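Local coordinates for protein shikimate 5-dehydrogenase (Thermus thermophilus, PDB 2D5C) that catalyses the reversible NADPH-linked reduction of 3-dehydroshikimate to shikimate, the fourth of seven steps to chorismate, the precursor of the aromatic amino acids, at residues A[2-8]-A[54-60]; A[47-51]-A[89-94]; A[117-123]-A[173-179]. All coordinates share one frame; numbering follows the deposited sequence.

Contact 1 of 3, residues A[2-8]-A[54-60]. With SKM ((3R,4S,5R)-3,4,5-trihydroxycyclohex-1-ene-1-carboxylic acid), chain E.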
loop_
_atom_site.group_PDB
_atom_site.type_symbol
_atom_site.label_atom_id
_atom_site.label_comp_id
_atom_site.label_asym_id
_atom_site.label_seq_id
_atom_site.Cartn_x
_atom_site.Cartn_y
_atom_site.Cartn_z
ATOM N N LEU A 2 8.136 -6.774 9.698
ATOM C CA LEU A 2 6.853 -6.089 9.662
ATOM C C LEU A 2 6.420 -5.566 11.029
ATOM O O LEU A 2 6.343 -6.323 11.988
ATOM C CB LEU A 2 5.800 -7.055 9.109
ATOM C CG LEU A 2 6.069 -7.505 7.672
ATOM C CD1 LEU A 2 5.294 -8.773 7.346
ATOM C CD2 LEU A 2 5.689 -6.377 6.724
ATOM N N ARG A 3 6.134 -4.267 11.106
ATOM C CA ARG A 3 5.700 -3.645 12.349
ATOM C C ARG A 3 4.254 -3.197 12.199
ATOM O O ARG A 3 3.958 -2.295 11.410
ATOM C CB ARG A 3 6.572 -2.432 12.692
ATOM C CG ARG A 3 8.037 -2.750 12.956
ATOM C CD ARG A 3 8.179 -3.881 13.956
ATOM N NE ARG A 3 9.571 -4.258 14.175
ATOM C CZ ARG A 3 9.948 -5.436 14.662
ATOM N NH1 ARG A 3 9.036 -6.348 14.974
ATOM N NH2 ARG A 3 11.234 -5.703 14.841
ATOM N N PHE A 4 3.363 -3.835 12.950
ATOM C CA PHE A 4 1.937 -3.522 12.913
ATOM C C PHE A 4 1.433 -3.119 14.292
ATOM O O PHE A 4 2.130 -3.283 15.294
ATOM C CB PHE A 4 1.142 -4.742 12.438
ATOM C CG PHE A 4 1.500 -5.207 11.059
ATOM C CD1 PHE A 4 1.951 -6.505 10.846
ATOM C CD2 PHE A 4 1.365 -4.356 9.968
ATOM C CE1 PHE A 4 2.263 -6.957 9.565
ATOM C CE2 PHE A 4 1.674 -4.790 8.682
ATOM C CZ PHE A 4 2.123 -6.099 8.476
ATOM N N ALA A 5 0.212 -2.593 14.343
ATOM C CA ALA A 5 -0.375 -2.195 15.616
ATOM C C ALA A 5 -1.855 -1.887 15.475
ATOM O O ALA A 5 -2.340 -1.631 14.374
ATOM C CB ALA A 5 0.357 -0.964 16.171
ATOM N N VAL A 6 -2.573 -1.955 16.592
ATOM C CA VAL A 6 -3.987 -1.601 16.619
ATOM C C VAL A 6 -3.999 -0.354 17.498
ATOM O O VAL A 6 -3.494 -0.373 18.624
ATOM C CB VAL A 6 -4.892 -2.704 17.245
ATOM C CG1 VAL A 6 -4.460 -3.013 18.682
ATOM C CG2 VAL A 6 -6.350 -2.244 17.223
ATOM N N LEU A 7 -4.532 0.740 16.964
ATOM C CA LEU A 7 -4.595 2.003 17.690
ATOM C C LEU A 7 -6.024 2.267 18.148
ATOM O O LEU A 7 -6.976 2.056 17.395
ATOM C CB LEU A 7 -4.135 3.154 16.792
ATOM C CG LEU A 7 -2.780 3.011 16.092
ATOM C CD1 LEU A 7 -2.543 4.218 15.197
ATOM C CD2 LEU A 7 -1.669 2.875 17.124
ATOM N N GLY A 8 -6.172 2.732 19.384
ATOM C CA GLY A 8 -7.499 3.005 19.895
ATOM C C GLY A 8 -7.514 3.232 21.393
ATOM O O GLY A 8 -6.476 3.466 22.018
ATOM N N PHE A 54 5.688 2.164 11.111
ATOM C CA PHE A 54 4.782 1.021 10.969
ATOM C C PHE A 54 4.392 0.786 9.526
ATOM O O PHE A 54 4.197 1.739 8.776
ATOM C CB PHE A 54 3.504 1.220 11.788
ATOM C CG PHE A 54 3.727 1.179 13.268
ATOM C CD1 PHE A 54 4.388 2.216 13.910
ATOM C CD2 PHE A 54 3.305 0.082 14.016
ATOM C CE1 PHE A 54 4.630 2.166 15.288
ATOM C CE2 PHE A 54 3.540 0.018 15.390
ATOM C CZ PHE A 54 4.204 1.062 16.026
ATOM N N ARG A 55 4.279 -0.487 9.142
ATOM C CA ARG A 55 3.872 -0.817 7.775
ATOM C C ARG A 55 2.364 -0.624 7.658
ATOM O O ARG A 55 1.851 -0.288 6.594
ATOM C CB ARG A 55 4.215 -2.267 7.445
ATOM C CG ARG A 55 3.534 -2.810 6.198
ATOM C CD ARG A 55 3.995 -2.109 4.923
ATOM N NE ARG A 55 3.510 -2.816 3.743
ATOM C CZ ARG A 55 3.825 -2.496 2.492
ATOM N NH1 ARG A 55 4.636 -1.472 2.245
ATOM N NH2 ARG A 55 3.318 -3.195 1.480
ATOM N N GLY A 56 1.662 -0.865 8.759
ATOM C CA GLY A 56 0.221 -0.711 8.768
ATOM C C GLY A 56 -0.333 -0.791 10.171
ATOM O O GLY A 56 0.327 -1.282 11.088
ATOM N N VAL A 57 -1.541 -0.278 10.350
ATOM C CA VAL A 57 -2.183 -0.329 11.653
ATOM C C VAL A 57 -3.665 -0.476 11.452
ATOM O O VAL A 57 -4.201 -0.114 10.397
ATOM C CB VAL A 57 -1.965 0.964 12.497
ATOM C CG1 VAL A 57 -0.494 1.176 12.785
ATOM C CG2 VAL A 57 -2.570 2.179 11.774
ATOM N N ASN A 58 -4.317 -1.056 12.452
ATOM C CA ASN A 58 -5.767 -1.185 12.453
ATOM C C ASN A 58 -6.202 -0.050 13.367
ATOM O O ASN A 58 -5.436 0.375 14.242
ATOM C CB ASN A 58 -6.202 -2.534 13.034
ATOM C CG ASN A 58 -6.166 -3.644 12.009
ATOM O OD1 ASN A 58 -5.667 -4.743 12.274
ATOM N ND2 ASN A 58 -6.711 -3.366 10.822
ATOM N N LEU A 59 -7.402 0.474 13.136
ATOM C CA LEU A 59 -7.921 1.555 13.959
ATOM C C LEU A 59 -9.211 1.085 14.589
ATOM O O LEU A 59 -10.020 0.423 13.941
ATOM C CB LEU A 59 -8.214 2.809 13.120
ATOM C CG LEU A 59 -7.081 3.494 12.367
ATOM C CD1 LEU A 59 -7.633 4.743 11.706
ATOM C CD2 LEU A 59 -5.936 3.851 13.308
ATOM N N THR A 60 -9.401 1.432 15.858
ATOM C CA THR A 60 -10.613 1.055 16.572
ATOM C C THR A 60 -11.116 2.322 17.280
ATOM O O THR A 60 -10.548 3.400 17.086
ATOM C CB THR A 60 -10.306 -0.091 17.588
ATOM O OG1 THR A 60 -11.506 -0.824 17.865
ATOM C CG2 THR A 60 -9.739 0.465 18.882
HETATM O O12 SKM E . -12.080 -3.016 12.673
HETATM C C8 SKM E . -11.502 -3.764 13.753
HETATM C C6 SKM E . -10.060 -3.255 14.023
HETATM O O7 SKM E . -9.282 -3.413 12.838
HETATM C C5 SKM E . -9.394 -4.042 15.181
HETATM C C4 SKM E . -10.360 -4.364 16.322
HETATM C C1 SKM E . -9.785 -4.914 17.577
HETATM O O2 SKM E . -8.455 -5.103 17.675
HETATM O O3 SKM E . -10.506 -5.195 18.525
HETATM C C10 SKM E . -11.681 -4.177 16.248
HETATM C C9 SKM E . -12.383 -3.614 15.030
HETATM O O11 SKM E . -12.654 -2.223 15.263
#

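Contact 2 of 3, residues A[47-51]-A[89-94]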
loop_
_atom_site.group_PDB
_atom_site.type_symbol
_atom_site.label_atom_id
_atom_site.label_comp_id
_atom_site.label_asym_id
_atom_site.label_seq_id
_atom_site.Cartn_x
_atom_site.Cartn_y
_atom_site.Cartn_z
ATOM N N LEU A 47 -0.497 9.207 14.103
ATOM C CA LEU A 47 -0.396 8.865 12.685
ATOM C C LEU A 47 0.932 9.354 12.118
ATOM O O LEU A 47 1.466 8.772 11.167
ATOM C CB LEU A 47 -1.568 9.462 11.899
ATOM C CG LEU A 47 -2.961 8.923 12.234
ATOM C CD1 LEU A 47 -3.998 9.684 11.423
ATOM C CD2 LEU A 47 -3.054 7.426 11.934
ATOM N N LYS A 48 1.473 10.421 12.701
ATOM C CA LYS A 48 2.758 10.952 12.257
ATOM C C LYS A 48 3.814 9.890 12.508
ATOM O O LYS A 48 4.706 9.673 11.692
ATOM C CB LYS A 48 3.127 12.222 13.035
ATOM C CG LYS A 48 2.798 13.526 12.322
ATOM C CD LYS A 48 4.073 14.255 11.899
ATOM C CE LYS A 48 4.898 14.684 13.109
ATOM N NZ LYS A 48 6.166 15.359 12.722
ATOM N N GLU A 49 3.707 9.231 13.656
ATOM C CA GLU A 49 4.645 8.182 14.019
ATOM C C GLU A 49 4.450 6.976 13.116
ATOM O O GLU A 49 5.418 6.346 12.697
ATOM C CB GLU A 49 4.440 7.777 15.475
ATOM C CG GLU A 49 4.815 8.858 16.460
ATOM C CD GLU A 49 4.237 8.602 17.837
ATOM O OE1 GLU A 49 2.992 8.572 17.967
ATOM O OE2 GLU A 49 5.027 8.429 18.788
ATOM N N VAL A 50 3.193 6.665 12.816
ATOM C CA VAL A 50 2.870 5.535 11.946
ATOM C C VAL A 50 3.568 5.700 10.605
ATOM O O VAL A 50 4.060 4.735 10.025
ATOM C CB VAL A 50 1.344 5.423 11.718
ATOM C CG1 VAL A 50 1.042 4.352 10.668
ATOM C CG2 VAL A 50 0.654 5.065 13.015
ATOM N N ARG A 51 3.625 6.931 10.119
ATOM C CA ARG A 51 4.265 7.209 8.843
ATOM C C ARG A 51 5.729 6.805 8.821
ATOM O O ARG A 51 6.263 6.446 7.774
ATOM C CB ARG A 51 4.159 8.699 8.510
ATOM C CG ARG A 51 2.745 9.183 8.249
ATOM C CD ARG A 51 2.715 10.695 8.088
ATOM N NE ARG A 51 1.365 11.188 7.843
ATOM C CZ ARG A 51 0.796 11.253 6.646
ATOM N NH1 ARG A 51 1.459 10.859 5.564
ATOM N NH2 ARG A 51 -0.441 11.713 6.531
ATOM N N GLN A 89 0.937 2.042 5.275
ATOM C CA GLN A 89 1.962 3.078 5.170
ATOM C C GLN A 89 2.971 2.712 4.085
ATOM O O GLN A 89 3.605 1.649 4.142
ATOM C CB GLN A 89 2.686 3.260 6.528
ATOM C CG GLN A 89 3.835 4.296 6.525
ATOM C CD GLN A 89 5.161 3.733 6.014
ATOM O OE1 GLN A 89 5.713 4.208 5.020
ATOM N NE2 GLN A 89 5.671 2.713 6.692
ATOM N N VAL A 90 3.098 3.587 3.089
ATOM C CA VAL A 90 4.051 3.400 1.997
ATOM C C VAL A 90 4.724 4.751 1.727
ATOM O O VAL A 90 4.046 5.756 1.517
ATOM C CB VAL A 90 3.360 2.895 0.708
ATOM C CG1 VAL A 90 2.951 1.425 0.866
ATOM C CG2 VAL A 90 2.148 3.753 0.406
ATOM N N GLU A 91 6.054 4.765 1.768
ATOM C CA GLU A 91 6.847 5.975 1.551
ATOM C C GLU A 91 6.422 7.140 2.446
ATOM O O GLU A 91 6.503 8.308 2.055
ATOM C CB GLU A 91 6.811 6.391 0.074
ATOM C CG GLU A 91 7.857 5.660 -0.757
ATOM C CD GLU A 91 7.891 6.069 -2.216
ATOM O OE1 GLU A 91 7.178 7.023 -2.603
ATOM O OE2 GLU A 91 8.650 5.433 -2.975
ATOM N N GLY A 92 5.981 6.806 3.652
ATOM C CA GLY A 92 5.551 7.813 4.603
ATOM C C GLY A 92 4.165 8.372 4.350
ATOM O O GLY A 92 3.739 9.317 5.024
ATOM N N ARG A 93 3.470 7.799 3.370
ATOM C CA ARG A 93 2.116 8.214 3.022
ATOM C C ARG A 93 1.163 7.207 3.674
ATOM O O ARG A 93 1.513 6.044 3.851
ATOM C CB ARG A 93 1.925 8.189 1.503
ATOM C CG ARG A 93 3.057 8.829 0.696
ATOM C CD ARG A 93 3.237 10.300 1.025
ATOM N NE ARG A 93 4.317 10.873 0.225
ATOM C CZ ARG A 93 4.681 12.150 0.270
ATOM N NH1 ARG A 93 4.048 12.987 1.081
ATOM N NH2 ARG A 93 5.672 12.588 -0.501
ATOM N N LEU A 94 -0.032 7.659 4.038
ATOM C CA LEU A 94 -1.006 6.785 4.676
ATOM C C LEU A 94 -2.234 6.622 3.789
ATOM O O LEU A 94 -2.816 7.613 3.342
ATOM C CB LEU A 94 -1.430 7.361 6.034
ATOM C CG LEU A 94 -0.360 7.626 7.104
ATOM C CD1 LEU A 94 -1.055 8.129 8.373
ATOM C CD2 LEU A 94 0.443 6.348 7.406
#

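Contact 3 of 3, residues A[117-123]-A[173-179]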
loop_
_atom_site.group_PDB
_atom_site.type_symbol
_atom_site.label_atom_id
_atom_site.label_comp_id
_atom_site.label_asym_id
_atom_site.label_seq_id
_atom_site.Cartn_x
_atom_site.Cartn_y
_atom_site.Cartn_z
ATOM N N GLY A 117 -32.941 -10.948 3.538
ATOM C CA GLY A 117 -33.408 -9.792 4.277
ATOM C C GLY A 117 -34.883 -9.927 4.581
ATOM O O GLY A 117 -35.476 -10.981 4.329
ATOM N N PRO A 118 -35.514 -8.884 5.135
ATOM C CA PRO A 118 -34.896 -7.600 5.483
ATOM C C PRO A 118 -33.839 -7.802 6.559
ATOM O O PRO A 118 -34.032 -8.591 7.483
ATOM C CB PRO A 118 -36.074 -6.784 6.016
ATOM C CG PRO A 118 -37.254 -7.384 5.338
ATOM C CD PRO A 118 -36.958 -8.852 5.403
ATOM N N ALA A 119 -32.727 -7.087 6.430
ATOM C CA ALA A 119 -31.636 -7.166 7.396
ATOM C C ALA A 119 -31.650 -5.859 8.180
ATOM O O ALA A 119 -31.543 -4.787 7.592
ATOM C CB ALA A 119 -30.310 -7.318 6.661
ATOM N N LEU A 120 -31.791 -5.945 9.504
ATOM C CA LEU A 120 -31.813 -4.743 10.344
ATOM C C LEU A 120 -30.497 -4.581 11.092
ATOM O O LEU A 120 -30.074 -5.464 11.838
ATOM C CB LEU A 120 -32.967 -4.807 11.353
ATOM C CG LEU A 120 -32.993 -3.719 12.444
ATOM C CD1 LEU A 120 -33.075 -2.318 11.833
ATOM C CD2 LEU A 120 -34.172 -3.973 13.365
ATOM N N VAL A 121 -29.850 -3.446 10.878
ATOM C CA VAL A 121 -28.591 -3.139 11.532
ATOM C C VAL A 121 -28.898 -2.174 12.681
ATOM O O VAL A 121 -29.477 -1.109 12.467
ATOM C CB VAL A 121 -27.607 -2.473 10.549
ATOM C CG1 VAL A 121 -26.251 -2.221 11.248
ATOM C CG2 VAL A 121 -27.428 -3.372 9.308
ATOM N N LEU A 122 -28.570 -2.587 13.898
ATOM C CA LEU A 122 -28.791 -1.737 15.054
ATOM C C LEU A 122 -27.500 -0.971 15.294
ATOM O O LEU A 122 -26.452 -1.577 15.514
ATOM C CB LEU A 122 -29.127 -2.578 16.283
ATOM C CG LEU A 122 -30.310 -3.539 16.142
ATOM C CD1 LEU A 122 -30.472 -4.240 17.498
ATOM C CD2 LEU A 122 -31.598 -2.812 15.740
ATOM N N GLY A 123 -27.581 0.358 15.243
ATOM C CA GLY A 123 -26.401 1.174 15.454
ATOM C C GLY A 123 -25.935 1.738 14.129
ATOM O O GLY A 123 -25.685 0.979 13.195
ATOM N N ARG A 173 -35.284 -10.488 9.145
ATOM C CA ARG A 173 -34.867 -11.886 9.024
ATOM C C ARG A 173 -33.419 -12.035 9.452
ATOM O O ARG A 173 -32.962 -13.133 9.783
ATOM C CB ARG A 173 -35.045 -12.384 7.586
ATOM C CG ARG A 173 -36.478 -12.743 7.277
ATOM C CD ARG A 173 -36.926 -13.941 8.118
ATOM N NE ARG A 173 -38.363 -13.925 8.381
ATOM C CZ ARG A 173 -38.928 -13.362 9.447
ATOM N NH1 ARG A 173 -38.181 -12.767 10.368
ATOM N NH2 ARG A 173 -40.247 -13.384 9.589
ATOM N N LEU A 174 -32.687 -10.925 9.428
ATOM C CA LEU A 174 -31.297 -10.910 9.850
ATOM C C LEU A 174 -31.164 -9.685 10.746
ATOM O O LEU A 174 -31.477 -8.574 10.331
ATOM C CB LEU A 174 -30.354 -10.763 8.661
ATOM C CG LEU A 174 -28.876 -10.602 9.027
ATOM C CD1 LEU A 174 -28.401 -11.813 9.832
ATOM C CD2 LEU A 174 -28.057 -10.431 7.763
ATOM N N LEU A 175 -30.709 -9.891 11.970
ATOM C CA LEU A 175 -30.556 -8.791 12.909
ATOM C C LEU A 175 -29.084 -8.711 13.299
ATOM O O LEU A 175 -28.496 -9.709 13.713
ATOM C CB LEU A 175 -31.433 -9.073 14.141
ATOM C CG LEU A 175 -31.527 -8.057 15.267
ATOM C CD1 LEU A 175 -32.023 -6.712 14.746
ATOM C CD2 LEU A 175 -32.479 -8.627 16.318
ATOM N N VAL A 176 -28.481 -7.530 13.167
ATOM C CA VAL A 176 -27.072 -7.375 13.506
ATOM C C VAL A 176 -26.872 -6.309 14.571
ATOM O O VAL A 176 -27.320 -5.174 14.407
ATOM C CB VAL A 176 -26.226 -6.963 12.259
ATOM C CG1 VAL A 176 -24.763 -6.826 12.638
ATOM C CG2 VAL A 176 -26.377 -7.995 11.155
ATOM N N ASN A 177 -26.235 -6.668 15.678
ATOM C CA ASN A 177 -25.983 -5.645 16.685
ATOM C C ASN A 177 -24.663 -4.962 16.392
ATOM O O ASN A 177 -23.605 -5.578 16.506
ATOM C CB ASN A 177 -25.920 -6.213 18.102
ATOM C CG ASN A 177 -25.512 -5.154 19.112
ATOM O OD1 ASN A 177 -25.992 -4.016 19.051
ATOM N ND2 ASN A 177 -24.636 -5.519 20.046
ATOM N N ALA A 178 -24.745 -3.689 16.004
ATOM C CA ALA A 178 -23.568 -2.884 15.712
ATOM C C ALA A 178 -23.513 -1.723 16.705
ATOM O O ALA A 178 -22.911 -0.682 16.434
ATOM C CB ALA A 178 -23.623 -2.361 14.257
ATOM N N THR A 179 -24.161 -1.896 17.856
ATOM C CA THR A 179 -24.126 -0.867 18.891
ATOM C C THR A 179 -23.119 -1.397 19.904
ATOM O O THR A 179 -22.660 -2.533 19.793
ATOM C CB THR A 179 -25.473 -0.704 19.644
ATOM O OG1 THR A 179 -25.671 -1.820 20.526
ATOM C CG2 THR A 179 -26.639 -0.604 18.674
#

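Contact 1 of 3, residues A[2-8]-A[54-60]
Val6 and Asn58 sit side by side on two parallel strands, 2-8 and 56-59. Toward the shikimate end the pairing is regular. Asn58 N donates to Ala5 O (2.8 Å), and Leu7 N donates to Asn58 O in a nearly straight bond (N-H...O 171°). Thr60 N then reaches Leu7 O, almost in line with the carbonyl bond. Arg55 N bonds to Arg3 O at the other end, but Gly56 N, between this bond and the regular part, is buried without a partner.

Phe4 can be followed outward. Its CB lies 3.8 Å from Gly56 O, with CG just beyond. CD2 comes to 3.4 Å from Gly56 O, which lies at the ring edge. CE2 meets the aliphatic part of Arg55, 3.7 Å from Arg55 CG. The ring also stacks on Trp243, and the guanidinium of Arg55 binds Trp243 O of its own chain and Leu242 O of the second subunit.

Ala5, Leu7, Val57 and Leu59 point to the other side of the sheet. Ala5 CB is packed 3.4 Å from Phe54 CE2. Leu7 CD1 touches both Val57 CG2 and Leu59 CD2.

Asn58 puts its CB 3.2 Å from shikimate O7. Its amide is held by Tyr33 and Asn85 O. Thr60 OG1 lies anti to its own N (chi1 -156°), which turns it to shikimate O11 for a 3.2 Å hydrogen bond. Val6 CG2 lines the pocket near the ligand carboxylate. The C-terminal ends of these two parallel strands thus line the shikimate pocket in the substrate-binding domain of this shikimate dehydrogenase.

Contact 2 of 3, residues A[47-51]-A[89-94]
Arg51, on helix 43-53, lies against Gly92 in the type I' turn Val90-Arg93 that joins two antiparallel strands, with 4.5 Å between the CA atoms of Arg51 and Gly92. Gly92 has positive phi, as this turn requires, and its CA makes a CH...O contact with Arg51 O.

The Arg51 side chain does most of the touching. It is extended from CG to NE and runs along the Gly92 carbonyl, with CB, CG and CD all near Gly92 O. At its end NH1 donates to Gly92 O over 2.8 Å. The oxygen lies close to the guanidinium plane, and the N-H meets a lone pair in the carbonyl plane. Leu94 covers one guanidinium face, its CG 3.8 Å above the plane and over its centre. The group is thus gripped at an edge and covered on a face. NH1 also forms a salt bridge with Asp72, which probably helps to balance its charge beside Arg93.

Leu94 extends across this arginine to the helix. Its CD1 packs on Leu47 CB (3.8 Å), and its CD2 on Val50 CG1 (3.9 Å).

Gln89 bends back at chi2 (-83°), which brings its amide to the Gly92 N-H of the turn. Its OE1 accepts from Gly92 N (2.9 Å, N-H...O 160°), so the side chain ties the end of strand 86-90 to the turn. Gln89 CG rests on Val50 O and Arg51 O, and CD on Arg51 O, where the helix nears its C-terminal end. Its NE2 bonds to Phe54 O, just past the helix.

Helix 43-53 therefore packs against the hairpin of strands 86-90 and 93-97. Strand 56-59 lies next to 86-90, and strand 73-74 next to 93-97. The outer side of the turn meets the second subunit, where Arg93 pairs with Glu77 of that subunit.

Contact 3 of 3, residues A[117-123]-A[173-179]
Backbone hydrogen bonds join Leu120 and Leu122 to Leu174, Val176 and Ala178 in a parallel ladder. Leu120 N donates to Leu174 O, and Leu120 O accepts from Val176 N. Leu122 N then donates to Val176 O in a nearly straight bond (2.9 Å, N-H...O 175°). The last rung, Ala178 N to Leu122 O, is more bent at 140°. At the start Pro118 O receives two donors, Arg173 N at 2.8 Å and a weaker one from Leu174 N. Pro118 follows a cis peptide bond.

Apolar contacts lie on both faces of the sheet. Leu120 and Leu175 lie alongside each other and point the same way, with Leu120 CD2 3.7 Å from Leu175 CD1. Both have CG anti to the backbone N, a shared setting that lets the branches run together. Leu175 CD1 also rests against Leu122 CG at 3.9 Å. On the opposite face Ala119 CB meets Leu174 CB, and Val121 CG1 meets Ala178 CB (4.0 Å).

Polar side chains gather at the C-terminal end. Asn177 OD1 accepts from Thr179 N (3.0 Å), an Asx turn. It also accepts from Thr179 OG1 (2.7 Å), which approaches a lone pair in the carbonyl plane, whereas the N-H comes from above that plane. These two donors hold the oxygen, and ND2 is bonded to Asp204, so the amide is fixed at both ends. Thr179 CG2 packs on Leu122 O and beside Gly123, an NADP(+)-binding residue whose backbone angles suit glycine.

The two strands are neighbours in the parallel sheet of the Rossmann-type NADP-binding domain. Strand 142-145 flanks 119-122, and strand 201-204 flanks 174-177. Helix 126-137 covers the face of Ala119, Val121 and Val176, while Phe214 of helix 213-220 touches Leu175 and Asn177 on the other.

How the contacts relate
From the N terminus, strand 2-8 opens contact 1, which closes when the chain returns at 54-60 after strand 31-37 and helix 43-53. Contact 2 opens within that loop, at 47-51, and closes beyond it at the hairpin 89-94. The two therefore cross, and they touch through the backbone of Gln89 and Arg55 and where Leu7 packs on Val50. Together they tie the helix and the mixed sheet of the substrate-binding domain, and both touch the second subunit. Contact 3 follows in series. It closes a separate loop from 117-123 to 173-179 within the NADP-binding domain, its centre about 29 Å from that of contact 1.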